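Local coordinates for protein alpha-glucosidase (Bacteroides thetaiotaomicron, PDB 5XFM) that hydrolyses beta-L-arabinopyranosides and alpha-galactosides as a bifunctional, calcium-binding enzyme of glycoside hydrolase family 97, at residues Q84-V89 with N447-E452; V273-P278 with R481-S486; G427-F432 with N524-F529. The protein carries 1 engineered substitution. All coordinates share one frame; numbering follows the deposited sequence.

Contact 1 (Q84-V89 with N447-E452); sequences QTRIKV and NYVGSE. With CA (calcium ion), chain E.
R86 reaches Y448 from the loop between strands 69-83 and 91-104, joining the N-terminal domain to strand 448-451 of the parallel sheet in the TIM-barrel domain. The polar link is one hydrogen bond, R86 NH1 to Y448 O, 3.0 Å long and nearly straight at 164°. The acceptor lies close to the guanidinium plane, and the donor meets a lone pair in the carbonyl plane. NH1 also bonds to Y445 O, so one nitrogen serves two backbone carbonyls ahead of and at the start of the strand. A bend at chi3 (-77°) turns the guanidinium so that R86 NE points at T85 OG1, 2.9 Å away and in the guanidinium plane; this second bond limits rotation of the group. A methionine in place of R86 would probably leave Y448 O and Y445 O without this shared donor and T85 OG1 without its NE-H partner.

Carbon contact is marginal: R86 CD stands 4.5 Å from V449 CG1, and the two segments bury just 120 Å² together. Within the strand, Y448 OH and S451 OG share a 2.6 Å hydrogen bond at the ring edge, while G450 N sits over the ring centre.

At the far end of the segment, metal coordination takes over. The calcium ion, also held by E174 and E458, binds E452 through both carboxylate oxygens, OE2 at 2.4 Å and OE1 at 2.7 Å.

Contact 2 (V273-P278 with R481-S486); sequences VETTVP and RNTVGS
V273 and T483 bring their CA atoms within 5.7 Å, and P278 and V484 theirs within 6.1 Å, so the backbones meet at two places. The 273-278 segment runs from helix 270-274 through a short turn to the weakly bonded start of helix 277-280; residues 481-483 coil like a helix but lack its repeating hydrogen bonds. T483 OG1, anti to the backbone N (chi1 -157°), lies 3.0 Å from V273 O, but its hydrogen bond goes to I272 O, while K88 NZ bonds to V273 O. The T275 and T483 side chains cross at about a right angle, T275 CG2 lying 3.9 Å from T483 OG1.

T275 also forms an ST turn: its OG1 accepts from V277 N (3.3 Å, 173°) and is also hydrogen-bonded to D121 OD2. This turn links the two short helices, which lie in the N-terminal family region, against a loop of the TIM-barrel family region.

The apolar pair is P278 CG and V484 CB, 3.9 Å apart, with L208 of strand 206-212 touching both V484 and T483. P278 CG also lies 3.6 Å from the carbonyl oxygen V484 O. Behind this surface the 481-486 loop is tied internally by N482 ND2 to G485 O and by R481 NH2 to S486 O, the latter 2.9 Å long.

Contact 3 (G427-F432 with N524-F529); sequences GLMVIF and NPVQNF
I431 and N528 approach from opposite directions, and a methyl meets the amide of N528: I431 CD1 lies 3.6 Å from N528 ND2. I431 has CG1 beside its backbone N (chi1 -63°) and CD1 extended beyond it, which carries the methyl out from strand 429-432 to the asparagine. The backbone of N528 is fixed separately, its N bonding to E488 OE2.

The remaining contacts are apolar and centre on V526. Its two methyls are divided between neighbours on the other strand: CG2 faces M429 SD at 4.4 Å, and CG1 faces I431 CD1, also at 4.4 Å. V449 of strand 448-451 touches V526, M429 and I431 together, while M429 also packs on Y328 and N528 on L330.

No hydrogen bond joins the two segments. Their nearest CA atoms, those of I431 and V526, are 8.5 Å apart, and the axes of strand 429-432 and the short, weakly bonded strand 526-528 pass at 10.0 Å with N-to-C directions 53° apart. Such spacing excludes direct strand pairing. The two strands belong to one parallel sheet without being neighbours in it, and their side chains meet in between, as in the interior of a TIM barrel, here the family 97 catalytic barrel.

All three contacts are buried, but they hold different parts of the fold. Contacts 1 and 2 both bring the N-terminal region onto the barrel region, and K88 bonds to T275 O and T483 O in both segments of contact 2. Contact 3 lies wholly within the barrel. It shares a sheet with contact 1, since strands 448-451 and 429-432 are neighbours, joined by V449 N to V430 O. Chemistry follows place: a charged side chain grips backbone carbonyl oxygen in contact 1, a threonine hydroxyl meets a helix carbonyl and a proline ring packs on a valine in contact 2, and mostly hydrocarbon fills contact 3. S486 beside N524 and P525 joins contacts 2 and 3.

Contact 1 (Q84-V89 with N447-E452)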
ATOM      1  N   GLN A  84     -10.232  12.524  -4.408  1.00 23.41           N
ATOM      2  CA  GLN A  84     -10.078  11.125  -4.040  1.00 18.50           C
ATOM      3  C   GLN A  84     -10.055  10.957  -2.528  1.00 22.12           C
ATOM      4  O   GLN A  84      -9.209  11.543  -1.848  1.00 19.66           O
ATOM      5  CB  GLN A  84      -8.795  10.553  -4.647  1.00 22.43           C
ATOM      6  CG  GLN A  84      -8.611   9.063  -4.442  1.00 17.41           C
ATOM      7  CD  GLN A  84      -9.734   8.239  -5.057  1.00 20.39           C
ATOM      8  OE1 GLN A  84     -10.110   8.444  -6.210  1.00 17.03           O
ATOM      9  NE2 GLN A  84     -10.271   7.297  -4.288  1.00 21.08           N
ATOM     10  N   THR A  85     -10.975  10.151  -2.005  1.00 18.94           N
ATOM     11  CA  THR A  85     -10.969   9.814  -0.588  1.00 18.44           C
ATOM     12  C   THR A  85     -10.093   8.592  -0.358  1.00 17.58           C
ATOM     13  O   THR A  85      -9.707   7.918  -1.315  1.00 21.49           O
ATOM     14  CB  THR A  85     -12.378   9.519  -0.061  1.00 21.61           C
ATOM     15  OG1 THR A  85     -12.904   8.365  -0.727  1.00 19.41           O
ATOM     16  CG2 THR A  85     -13.294  10.707  -0.290  1.00 21.44           C
ATOM     17  N   ARG A  86      -9.799   8.311   0.910  1.00 20.52           N
ATOM     18  CA  ARG A  86      -9.086   7.097   1.330  1.00 20.34           C
ATOM     19  C   ARG A  86      -7.609   7.043   0.917  1.00 20.41           C
ATOM     20  O   ARG A  86      -7.022   5.958   0.863  1.00 24.81           O
ATOM     21  CB  ARG A  86      -9.798   5.853   0.788  1.00 21.50           C
ATOM     22  CG  ARG A  86     -11.219   5.667   1.289  1.00 22.53           C
ATOM     23  CD  ARG A  86     -12.009   4.771   0.338  1.00 20.93           C
ATOM     24  NE  ARG A  86     -12.411   5.497  -0.867  1.00 17.53           N
ATOM     25  CZ  ARG A  86     -12.524   4.951  -2.074  1.00 14.83           C
ATOM     26  NH1 ARG A  86     -12.267   3.666  -2.258  1.00 12.38           N
ATOM     27  NH2 ARG A  86     -12.890   5.698  -3.106  1.00 23.35           N
ATOM     28  N   ILE A  87      -7.017   8.190   0.592  1.00 22.27           N
ATOM     29  CA  ILE A  87      -5.581   8.250   0.313  1.00 19.75           C
ATOM     30  C   ILE A  87      -4.956   9.400   1.106  1.00 22.71           C
ATOM     31  O   ILE A  87      -5.635  10.032   1.916  1.00 19.44           O
ATOM     32  CB  ILE A  87      -5.271   8.423  -1.197  1.00 21.44           C
ATOM     33  CG1 ILE A  87      -5.765   9.769  -1.712  1.00 19.86           C
ATOM     34  CG2 ILE A  87      -5.870   7.289  -2.014  1.00 17.72           C
ATOM     35  CD1 ILE A  87      -5.168  10.160  -3.056  1.00 20.10           C
ATOM     36  N   LYS A  88      -3.671   9.666   0.866  1.00 18.92           N
ATOM     37  CA  LYS A  88      -2.898  10.637   1.654  1.00 17.74           C
ATOM     38  C   LYS A  88      -3.306  12.105   1.454  1.00 24.86           C
ATOM     39  O   LYS A  88      -2.912  12.972   2.238  1.00 24.78           O
ATOM     40  CB  LYS A  88      -1.409  10.490   1.336  1.00 16.88           C
ATOM     41  CG  LYS A  88      -1.045  10.902  -0.077  1.00 17.93           C
ATOM     42  CD  LYS A  88       0.423  10.645  -0.400  1.00 19.51           C
ATOM     43  CE  LYS A  88       0.689   9.178  -0.727  1.00 22.12           C
ATOM     44  NZ  LYS A  88       2.058   8.973  -1.300  1.00 21.67           N
ATOM     45  N   VAL A  89      -4.063  12.392   0.398  1.00 22.23           N
ATOM     46  CA  VAL A  89      -4.489  13.760   0.109  1.00 18.65           C
ATOM     47  C   VAL A  89      -5.880  13.712  -0.516  1.00 20.68           C
ATOM     48  O   VAL A  89      -6.221  12.729  -1.167  1.00 19.24           O
ATOM     49  CB  VAL A  89      -3.483  14.470  -0.833  1.00 26.24           C
ATOM     50  CG1 VAL A  89      -3.409  13.754  -2.177  1.00 17.82           C
ATOM     51  CG2 VAL A  89      -3.837  15.940  -1.022  1.00 22.66           C
ATOM     52  N   ASN A 447     -15.656   1.203  -3.054  1.00 15.52           N
ATOM     53  CA  ASN A 447     -15.889   0.558  -1.758  1.00 21.88           C
ATOM     54  C   ASN A 447     -14.656  -0.149  -1.194  1.00 18.39           C
ATOM     55  O   ASN A 447     -14.728  -0.830  -0.174  1.00 15.45           O
ATOM     56  CB  ASN A 447     -17.058  -0.431  -1.859  1.00 18.70           C
ATOM     57  CG  ASN A 447     -16.867  -1.463  -2.960  1.00 17.73           C
ATOM     58  OD1 ASN A 447     -16.380  -1.153  -4.051  1.00 17.36           O
ATOM     59  ND2 ASN A 447     -17.270  -2.690  -2.683  1.00 12.66           N
ATOM     60  N   TYR A 448     -13.516   0.039  -1.847  1.00 21.56           N
ATOM     61  CA  TYR A 448     -12.265  -0.505  -1.345  1.00 19.07           C
ATOM     62  C   TYR A 448     -11.777   0.306  -0.148  1.00 17.04           C
ATOM     63  O   TYR A 448     -11.645   1.518  -0.231  1.00 14.12           O
ATOM     64  CB  TYR A 448     -11.205  -0.526  -2.450  1.00 17.42           C
ATOM     65  CG  TYR A 448      -9.823  -0.808  -1.926  1.00 21.35           C
ATOM     66  CD1 TYR A 448      -9.461  -2.087  -1.515  1.00 22.12           C
ATOM     67  CD2 TYR A 448      -8.882   0.206  -1.826  1.00 18.75           C
ATOM     68  CE1 TYR A 448      -8.200  -2.351  -1.021  1.00 18.94           C
ATOM     69  CE2 TYR A 448      -7.619  -0.046  -1.334  1.00 22.53           C
ATOM     70  CZ  TYR A 448      -7.281  -1.324  -0.935  1.00 23.31           C
ATOM     71  OH  TYR A 448      -6.021  -1.565  -0.444  1.00 19.65           O
ATOM     72  N   VAL A 449     -11.538  -0.355   0.982  1.00 22.31           N
ATOM     73  CA  VAL A 449     -11.100   0.377   2.170  1.00 21.65           C
ATOM     74  C   VAL A 449      -9.820  -0.176   2.818  1.00 21.47           C
ATOM     75  O   VAL A 449      -9.649  -0.097   4.036  1.00 25.89           O
ATOM     76  CB  VAL A 449     -12.217   0.440   3.229  1.00 22.32           C
ATOM     77  CG1 VAL A 449     -13.398   1.257   2.694  1.00 21.17           C
ATOM     78  CG2 VAL A 449     -12.654  -0.959   3.649  1.00 22.30           C
ATOM     79  N   GLY A 450      -8.919  -0.724   2.006  1.00 17.44           N
ATOM     80  CA  GLY A 450      -7.604  -1.077   2.500  1.00 20.65           C
ATOM     81  C   GLY A 450      -7.165  -2.514   2.309  1.00 22.14           C
ATOM     82  O   GLY A 450      -7.983  -3.405   2.075  1.00 27.34           O
ATOM     83  N   SER A 451      -5.859  -2.727   2.441  1.00 12.11           N
ATOM     84  CA  SER A 451      -5.231  -4.024   2.210  1.00 18.78           C
ATOM     85  C   SER A 451      -4.148  -4.306   3.248  1.00 17.49           C
ATOM     86  O   SER A 451      -3.580  -3.382   3.839  1.00 13.26           O
ATOM     87  CB  SER A 451      -4.602  -4.079   0.813  1.00 19.48           C
ATOM     88  OG  SER A 451      -5.581  -4.103  -0.207  1.00 23.66           O
ATOM     89  N   GLU A 452      -3.839  -5.579   3.456  1.00 18.82           N
ATOM     90  CA  GLU A 452      -2.745  -5.926   4.358  1.00 17.28           C
ATOM     91  C   GLU A 452      -1.438  -5.768   3.566  1.00 15.47           C
ATOM     92  O   GLU A 452      -0.825  -4.701   3.590  1.00 17.60           O
ATOM     93  CB  GLU A 452      -2.919  -7.342   4.923  1.00 19.19           C
ATOM     94  CG  GLU A 452      -1.966  -7.716   6.072  1.00 15.63           C
ATOM     95  CD  GLU A 452      -2.161  -9.155   6.527  1.00 24.97           C
ATOM     96  OE1 GLU A 452      -2.557  -9.990   5.684  1.00 20.87           O
ATOM     97  OE2 GLU A 452      -1.925  -9.456   7.720  1.00 27.02           O
TER
HETATM   98 CA    CA E 701      -1.977 -11.864   7.484  1.00 20.38          CA
HETATM   99  O   HOH W   1      -2.957 -13.404   5.988  1.00 20.70           O
HETATM  100  O   HOH W   2      -0.672 -13.986   7.732  1.00 24.69           O
HETATM  101  O   HOH W   3      -2.283 -13.988   9.354  1.00 19.68           O
HETATM  102  O   HOH W   4      -4.255 -11.600   8.238  1.00 23.00           O

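Contact 2 (V273-P278 with R481-S486)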
ATOM      1  N   VAL A 273       7.424  10.322  -0.688  1.00 22.43           N
ATOM      2  CA  VAL A 273       6.384  10.234   0.324  1.00 24.67           C
ATOM      3  C   VAL A 273       5.063  10.836  -0.148  1.00 23.50           C
ATOM      4  O   VAL A 273       3.993  10.297   0.158  1.00 18.95           O
ATOM      5  CB  VAL A 273       6.852  10.926   1.626  1.00 22.28           C
ATOM      6  CG1 VAL A 273       5.710  11.110   2.606  1.00 17.37           C
ATOM      7  CG2 VAL A 273       8.003  10.134   2.249  1.00 19.72           C
ATOM      8  N   GLU A 274       5.141  11.896  -0.954  1.00 20.23           N
ATOM      9  CA  GLU A 274       3.950  12.654  -1.336  1.00 20.93           C
ATOM     10  C   GLU A 274       3.366  12.292  -2.700  1.00 23.31           C
ATOM     11  O   GLU A 274       2.414  12.933  -3.149  1.00 24.98           O
ATOM     12  CB  GLU A 274       4.262  14.154  -1.319  1.00 23.01           C
ATOM     13  CG  GLU A 274       4.472  14.730   0.069  1.00 22.35           C
ATOM     14  CD  GLU A 274       4.817  16.209   0.043  1.00 28.56           C
ATOM     15  OE1 GLU A 274       4.633  16.854  -1.013  1.00 29.64           O
ATOM     16  OE2 GLU A 274       5.254  16.733   1.090  1.00 34.98           O
ATOM     17  N   THR A 275       3.932  11.281  -3.353  1.00 18.42           N
ATOM     18  CA  THR A 275       3.498  10.892  -4.695  1.00 18.60           C
ATOM     19  C   THR A 275       2.036  10.442  -4.745  1.00 23.36           C
ATOM     20  O   THR A 275       1.530   9.799  -3.815  1.00 14.42           O
ATOM     21  CB  THR A 275       4.376   9.757  -5.271  1.00 22.10           C
ATOM     22  OG1 THR A 275       4.002   9.508  -6.632  1.00 19.96           O
ATOM     23  CG2 THR A 275       4.219   8.469  -4.463  1.00 19.86           C
ATOM     24  N   THR A 276       1.362  10.797  -5.836  1.00 19.48           N
ATOM     25  CA  THR A 276      -0.003  10.348  -6.077  1.00 21.70           C
ATOM     26  C   THR A 276      -0.129   9.570  -7.383  1.00 21.49           C
ATOM     27  O   THR A 276      -1.234   9.296  -7.845  1.00 21.29           O
ATOM     28  CB  THR A 276      -0.998  11.527  -6.086  1.00 16.43           C
ATOM     29  OG1 THR A 276      -0.568  12.519  -7.025  1.00 25.09           O
ATOM     30  CG2 THR A 276      -1.087  12.157  -4.704  1.00 19.83           C
ATOM     31  N   VAL A 277       1.003   9.170  -7.956  1.00 20.33           N
ATOM     32  CA  VAL A 277       0.966   8.488  -9.245  1.00 20.40           C
ATOM     33  C   VAL A 277       0.150   7.166  -9.268  1.00 18.02           C
ATOM     34  O   VAL A 277      -0.385   6.823 -10.319  1.00 18.63           O
ATOM     35  CB  VAL A 277       2.408   8.241  -9.791  1.00 21.60           C
ATOM     36  CG1 VAL A 277       3.122   7.117  -9.056  1.00 22.29           C
ATOM     37  CG2 VAL A 277       2.380   7.976 -11.300  1.00 16.99           C
ATOM     38  N   PRO A 278      -0.001   6.443  -8.129  1.00 22.25           N
ATOM     39  CA  PRO A 278      -0.913   5.295  -8.272  1.00 17.64           C
ATOM     40  C   PRO A 278      -2.340   5.689  -8.660  1.00 19.87           C
ATOM     41  O   PRO A 278      -3.068   4.875  -9.232  1.00 18.27           O
ATOM     42  CB  PRO A 278      -0.908   4.659  -6.875  1.00 17.82           C
ATOM     43  CG  PRO A 278       0.354   5.098  -6.257  1.00 17.42           C
ATOM     44  CD  PRO A 278       0.645   6.452  -6.799  1.00 21.75           C
ATOM     45  N   ARG A 481       5.833   0.886   1.340  1.00 17.59           N
ATOM     46  CA  ARG A 481       4.576   0.143   1.207  1.00 21.75           C
ATOM     47  C   ARG A 481       3.343   1.046   1.238  1.00 18.85           C
ATOM     48  O   ARG A 481       2.457   0.924   0.395  1.00 16.75           O
ATOM     49  CB  ARG A 481       4.456  -0.923   2.302  1.00 17.34           C
ATOM     50  CG  ARG A 481       3.038  -1.479   2.502  1.00 15.39           C
ATOM     51  CD  ARG A 481       2.468  -2.170   1.258  1.00 19.62           C
ATOM     52  NE  ARG A 481       1.114  -2.660   1.515  1.00 20.22           N
ATOM     53  CZ  ARG A 481       0.016  -1.915   1.440  1.00 21.08           C
ATOM     54  NH1 ARG A 481       0.094  -0.641   1.072  1.00 18.27           N
ATOM     55  NH2 ARG A 481      -1.167  -2.448   1.724  1.00 20.88           N
ATOM     56  N   ASN A 482       3.300   1.949   2.207  1.00 19.85           N
ATOM     57  CA  ASN A 482       2.104   2.738   2.464  1.00 17.30           C
ATOM     58  C   ASN A 482       1.974   3.967   1.546  1.00 21.27           C
ATOM     59  O   ASN A 482       0.878   4.516   1.381  1.00 24.04           O
ATOM     60  CB  ASN A 482       2.083   3.128   3.951  1.00 19.11           C
ATOM     61  CG  ASN A 482       0.722   3.597   4.424  1.00 18.46           C
ATOM     62  OD1 ASN A 482       0.621   4.381   5.363  1.00 24.23           O
ATOM     63  ND2 ASN A 482      -0.333   3.120   3.771  1.00 17.82           N
ATOM     64  N   THR A 483       3.080   4.386   0.928  1.00 23.32           N
ATOM     65  CA  THR A 483       3.063   5.560   0.053  1.00 13.24           C
ATOM     66  C   THR A 483       2.269   5.317  -1.236  1.00 15.75           C
ATOM     67  O   THR A 483       1.756   6.259  -1.836  1.00 22.04           O
ATOM     68  CB  THR A 483       4.511   6.032  -0.317  1.00 21.08           C
ATOM     69  OG1 THR A 483       4.493   7.411  -0.684  1.00 19.12           O
ATOM     70  CG2 THR A 483       5.105   5.228  -1.469  1.00 20.12           C
ATOM     71  N   VAL A 484       2.180   4.070  -1.680  1.00 19.75           N
ATOM     72  CA  VAL A 484       1.427   3.777  -2.897  1.00 17.14           C
ATOM     73  C   VAL A 484       0.013   3.283  -2.614  1.00 23.16           C
ATOM     74  O   VAL A 484      -0.745   3.015  -3.547  1.00 25.63           O
ATOM     75  CB  VAL A 484       2.136   2.714  -3.771  1.00 17.62           C
ATOM     76  CG1 VAL A 484       3.537   3.181  -4.155  1.00 15.13           C
ATOM     77  CG2 VAL A 484       2.188   1.386  -3.046  1.00 15.32           C
ATOM     78  N   GLY A 485      -0.351   3.149  -1.341  1.00 20.22           N
ATOM     79  CA  GLY A 485      -1.682   2.661  -1.029  1.00 20.41           C
ATOM     80  C   GLY A 485      -2.007   2.388   0.427  1.00 23.01           C
ATOM     81  O   GLY A 485      -1.112   2.270   1.272  1.00 21.46           O
ATOM     82  N   SER A 486      -3.305   2.263   0.705  1.00 25.31           N
ATOM     83  CA  SER A 486      -3.799   1.994   2.051  1.00 19.32           C
ATOM     84  C   SER A 486      -3.177   0.743   2.636  1.00 15.83           C
ATOM     85  O   SER A 486      -3.102  -0.299   1.981  1.00 24.93           O
ATOM     86  CB  SER A 486      -5.324   1.853   2.056  1.00 21.61           C
ATOM     87  OG  SER A 486      -5.964   3.070   1.752  1.00 19.21           O
TER

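Contact 3 (G427-F432 with N524-F529)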
ATOM      1  N   GLY A 427     -23.773  -2.818  -0.749  1.00 13.64           N
ATOM      2  CA  GLY A 427     -23.388  -1.754   0.162  1.00 16.70           C
ATOM      3  C   GLY A 427     -22.323  -2.128   1.172  1.00 20.46           C
ATOM      4  O   GLY A 427     -22.325  -1.631   2.302  1.00 23.03           O
ATOM      5  N   LEU A 428     -21.388  -2.978   0.769  1.00 18.14           N
ATOM      6  CA  LEU A 428     -20.354  -3.426   1.698  1.00 16.80           C
ATOM      7  C   LEU A 428     -18.979  -2.859   1.374  1.00 20.60           C
ATOM      8  O   LEU A 428     -18.545  -2.872   0.221  1.00 19.70           O
ATOM      9  CB  LEU A 428     -20.280  -4.948   1.707  1.00 16.97           C
ATOM     10  CG  LEU A 428     -21.500  -5.669   2.275  1.00 20.23           C
ATOM     11  CD1 LEU A 428     -21.514  -7.108   1.812  1.00 16.88           C
ATOM     12  CD2 LEU A 428     -21.489  -5.582   3.787  1.00 15.00           C
ATOM     13  N   MET A 429     -18.304  -2.349   2.398  1.00 20.04           N
ATOM     14  CA  MET A 429     -16.894  -2.019   2.275  1.00 22.62           C
ATOM     15  C   MET A 429     -16.059  -3.295   2.347  1.00 21.06           C
ATOM     16  O   MET A 429     -16.477  -4.290   2.948  1.00 19.56           O
ATOM     17  CB  MET A 429     -16.464  -1.032   3.362  1.00 18.66           C
ATOM     18  CG  MET A 429     -17.150   0.297   3.284  1.00 18.29           C
ATOM     19  SD  MET A 429     -16.706   1.413   4.628  1.00 23.74           S
ATOM     20  CE  MET A 429     -17.838   0.821   5.895  1.00 22.38           C
ATOM     21  N   VAL A 430     -14.875  -3.259   1.743  1.00 19.97           N
ATOM     22  CA  VAL A 430     -14.009  -4.433   1.695  1.00 19.37           C
ATOM     23  C   VAL A 430     -12.567  -4.163   2.124  1.00 15.64           C
ATOM     24  O   VAL A 430     -11.905  -3.293   1.575  1.00 18.04           O
ATOM     25  CB  VAL A 430     -13.985  -5.041   0.282  1.00 16.85           C
ATOM     26  CG1 VAL A 430     -12.953  -6.149   0.197  1.00 19.49           C
ATOM     27  CG2 VAL A 430     -15.356  -5.560  -0.084  1.00 14.90           C
ATOM     28  N   ILE A 431     -12.107  -4.911   3.125  1.00 20.77           N
ATOM     29  CA  ILE A 431     -10.690  -4.974   3.478  1.00 19.48           C
ATOM     30  C   ILE A 431     -10.100  -6.272   2.944  1.00 21.05           C
ATOM     31  O   ILE A 431     -10.729  -7.323   3.070  1.00 21.95           O
ATOM     32  CB  ILE A 431     -10.461  -4.924   5.003  1.00 18.65           C
ATOM     33  CG1 ILE A 431     -10.956  -3.610   5.600  1.00 26.96           C
ATOM     34  CG2 ILE A 431      -8.989  -5.123   5.335  1.00 26.53           C
ATOM     35  CD1 ILE A 431     -10.889  -3.582   7.109  1.00 22.16           C
ATOM     36  N   PHE A 432      -8.914  -6.214   2.340  1.00 15.81           N
ATOM     37  CA  PHE A 432      -8.224  -7.443   1.956  1.00 15.67           C
ATOM     38  C   PHE A 432      -7.071  -7.764   2.898  1.00 18.61           C
ATOM     39  O   PHE A 432      -6.343  -6.875   3.335  1.00 18.70           O
ATOM     40  CB  PHE A 432      -7.689  -7.366   0.531  1.00 15.65           C
ATOM     41  CG  PHE A 432      -8.757  -7.342  -0.509  1.00 21.82           C
ATOM     42  CD1 PHE A 432      -9.783  -8.271  -0.487  1.00 23.19           C
ATOM     43  CD2 PHE A 432      -8.733  -6.398  -1.520  1.00 17.84           C
ATOM     44  CE1 PHE A 432     -10.766  -8.250  -1.447  1.00 20.51           C
ATOM     45  CE2 PHE A 432      -9.718  -6.377  -2.483  1.00 19.76           C
ATOM     46  CZ  PHE A 432     -10.732  -7.301  -2.447  1.00 16.58           C
ATOM     47  N   ASN A 524      -4.770   4.300   6.700  1.00 18.11           N
ATOM     48  CA  ASN A 524      -5.800   3.400   6.175  1.00 18.95           C
ATOM     49  C   ASN A 524      -7.176   3.935   6.586  1.00 25.87           C
ATOM     50  O   ASN A 524      -7.369   4.320   7.741  1.00 26.15           O
ATOM     51  CB  ASN A 524      -5.594   1.967   6.677  1.00 20.86           C
ATOM     52  CG  ASN A 524      -6.354   0.936   5.847  1.00 20.99           C
ATOM     53  OD1 ASN A 524      -7.512   0.624   6.125  1.00 24.30           O
ATOM     54  ND2 ASN A 524      -5.703   0.412   4.817  1.00 16.66           N
ATOM     55  N   PRO A 525      -8.142   3.946   5.651  1.00 23.25           N
ATOM     56  CA  PRO A 525      -9.447   4.592   5.848  1.00 25.32           C
ATOM     57  C   PRO A 525     -10.255   4.011   7.018  1.00 25.56           C
ATOM     58  O   PRO A 525     -10.868   4.749   7.791  1.00 21.74           O
ATOM     59  CB  PRO A 525     -10.178   4.313   4.527  1.00 21.47           C
ATOM     60  CG  PRO A 525      -9.127   3.904   3.569  1.00 23.13           C
ATOM     61  CD  PRO A 525      -8.066   3.251   4.356  1.00 19.50           C
ATOM     62  N   VAL A 526     -10.245   2.690   7.135  1.00 23.72           N
ATOM     63  CA  VAL A 526     -10.882   2.006   8.254  1.00 27.82           C
ATOM     64  C   VAL A 526      -9.797   1.392   9.133  1.00 25.50           C
ATOM     65  O   VAL A 526      -9.190   0.387   8.764  1.00 24.09           O
ATOM     66  CB  VAL A 526     -11.859   0.913   7.769  1.00 23.20           C
ATOM     67  CG1 VAL A 526     -12.387   0.095   8.939  1.00 22.82           C
ATOM     68  CG2 VAL A 526     -13.007   1.534   6.982  1.00 20.78           C
ATOM     69  N   GLN A 527      -9.539   2.007  10.283  1.00 22.28           N
ATOM     70  CA  GLN A 527      -8.479   1.526  11.166  1.00 23.71           C
ATOM     71  C   GLN A 527      -9.022   0.614  12.251  1.00 24.78           C
ATOM     72  O   GLN A 527      -9.795   1.041  13.107  1.00 26.08           O
ATOM     73  CB  GLN A 527      -7.731   2.693  11.818  1.00 21.10           C
ATOM     74  CG  GLN A 527      -6.938   3.595  10.871  1.00 24.55           C
ATOM     75  CD  GLN A 527      -5.599   3.018  10.438  1.00 19.46           C
ATOM     76  OE1 GLN A 527      -5.434   1.805  10.310  1.00 27.39           O
ATOM     77  NE2 GLN A 527      -4.629   3.896  10.220  1.00 21.35           N
ATOM     78  N   ASN A 528      -8.590  -0.640  12.223  1.00 25.66           N
ATOM     79  CA  ASN A 528      -8.840  -1.559  13.322  1.00 25.75           C
ATOM     80  C   ASN A 528      -7.587  -1.614  14.190  1.00 22.85           C
ATOM     81  O   ASN A 528      -6.690  -2.422  13.950  1.00 16.21           O
ATOM     82  CB  ASN A 528      -9.222  -2.950  12.808  1.00 21.18           C
ATOM     83  CG  ASN A 528     -10.431  -2.916  11.880  1.00 26.46           C
ATOM     84  OD1 ASN A 528     -11.535  -2.547  12.287  1.00 28.39           O
ATOM     85  ND2 ASN A 528     -10.226  -3.305  10.627  1.00 26.71           N
ATOM     86  N   PHE A 529      -7.504  -0.689  15.143  1.00 21.69           N
ATOM     87  CA  PHE A 529      -6.360  -0.586  16.042  1.00 23.71           C
ATOM     88  C   PHE A 529      -6.295  -1.750  17.015  1.00 27.16           C
ATOM     89  O   PHE A 529      -7.304  -2.415  17.278  1.00 27.95           O
ATOM     90  CB  PHE A 529      -6.396   0.734  16.816  1.00 29.07           C
ATOM     91  CG  PHE A 529      -6.254   1.949  15.948  1.00 25.78           C
ATOM     92  CD1 PHE A 529      -7.270   2.885  15.870  1.00 24.96           C
ATOM     93  CD2 PHE A 529      -5.105   2.144  15.196  1.00 23.39           C
ATOM     94  CE1 PHE A 529      -7.141   3.997  15.068  1.00 23.45           C
ATOM     95  CE2 PHE A 529      -4.969   3.252  14.394  1.00 24.26           C
ATOM     96  CZ  PHE A 529      -5.987   4.185  14.331  1.00 27.07           C
TER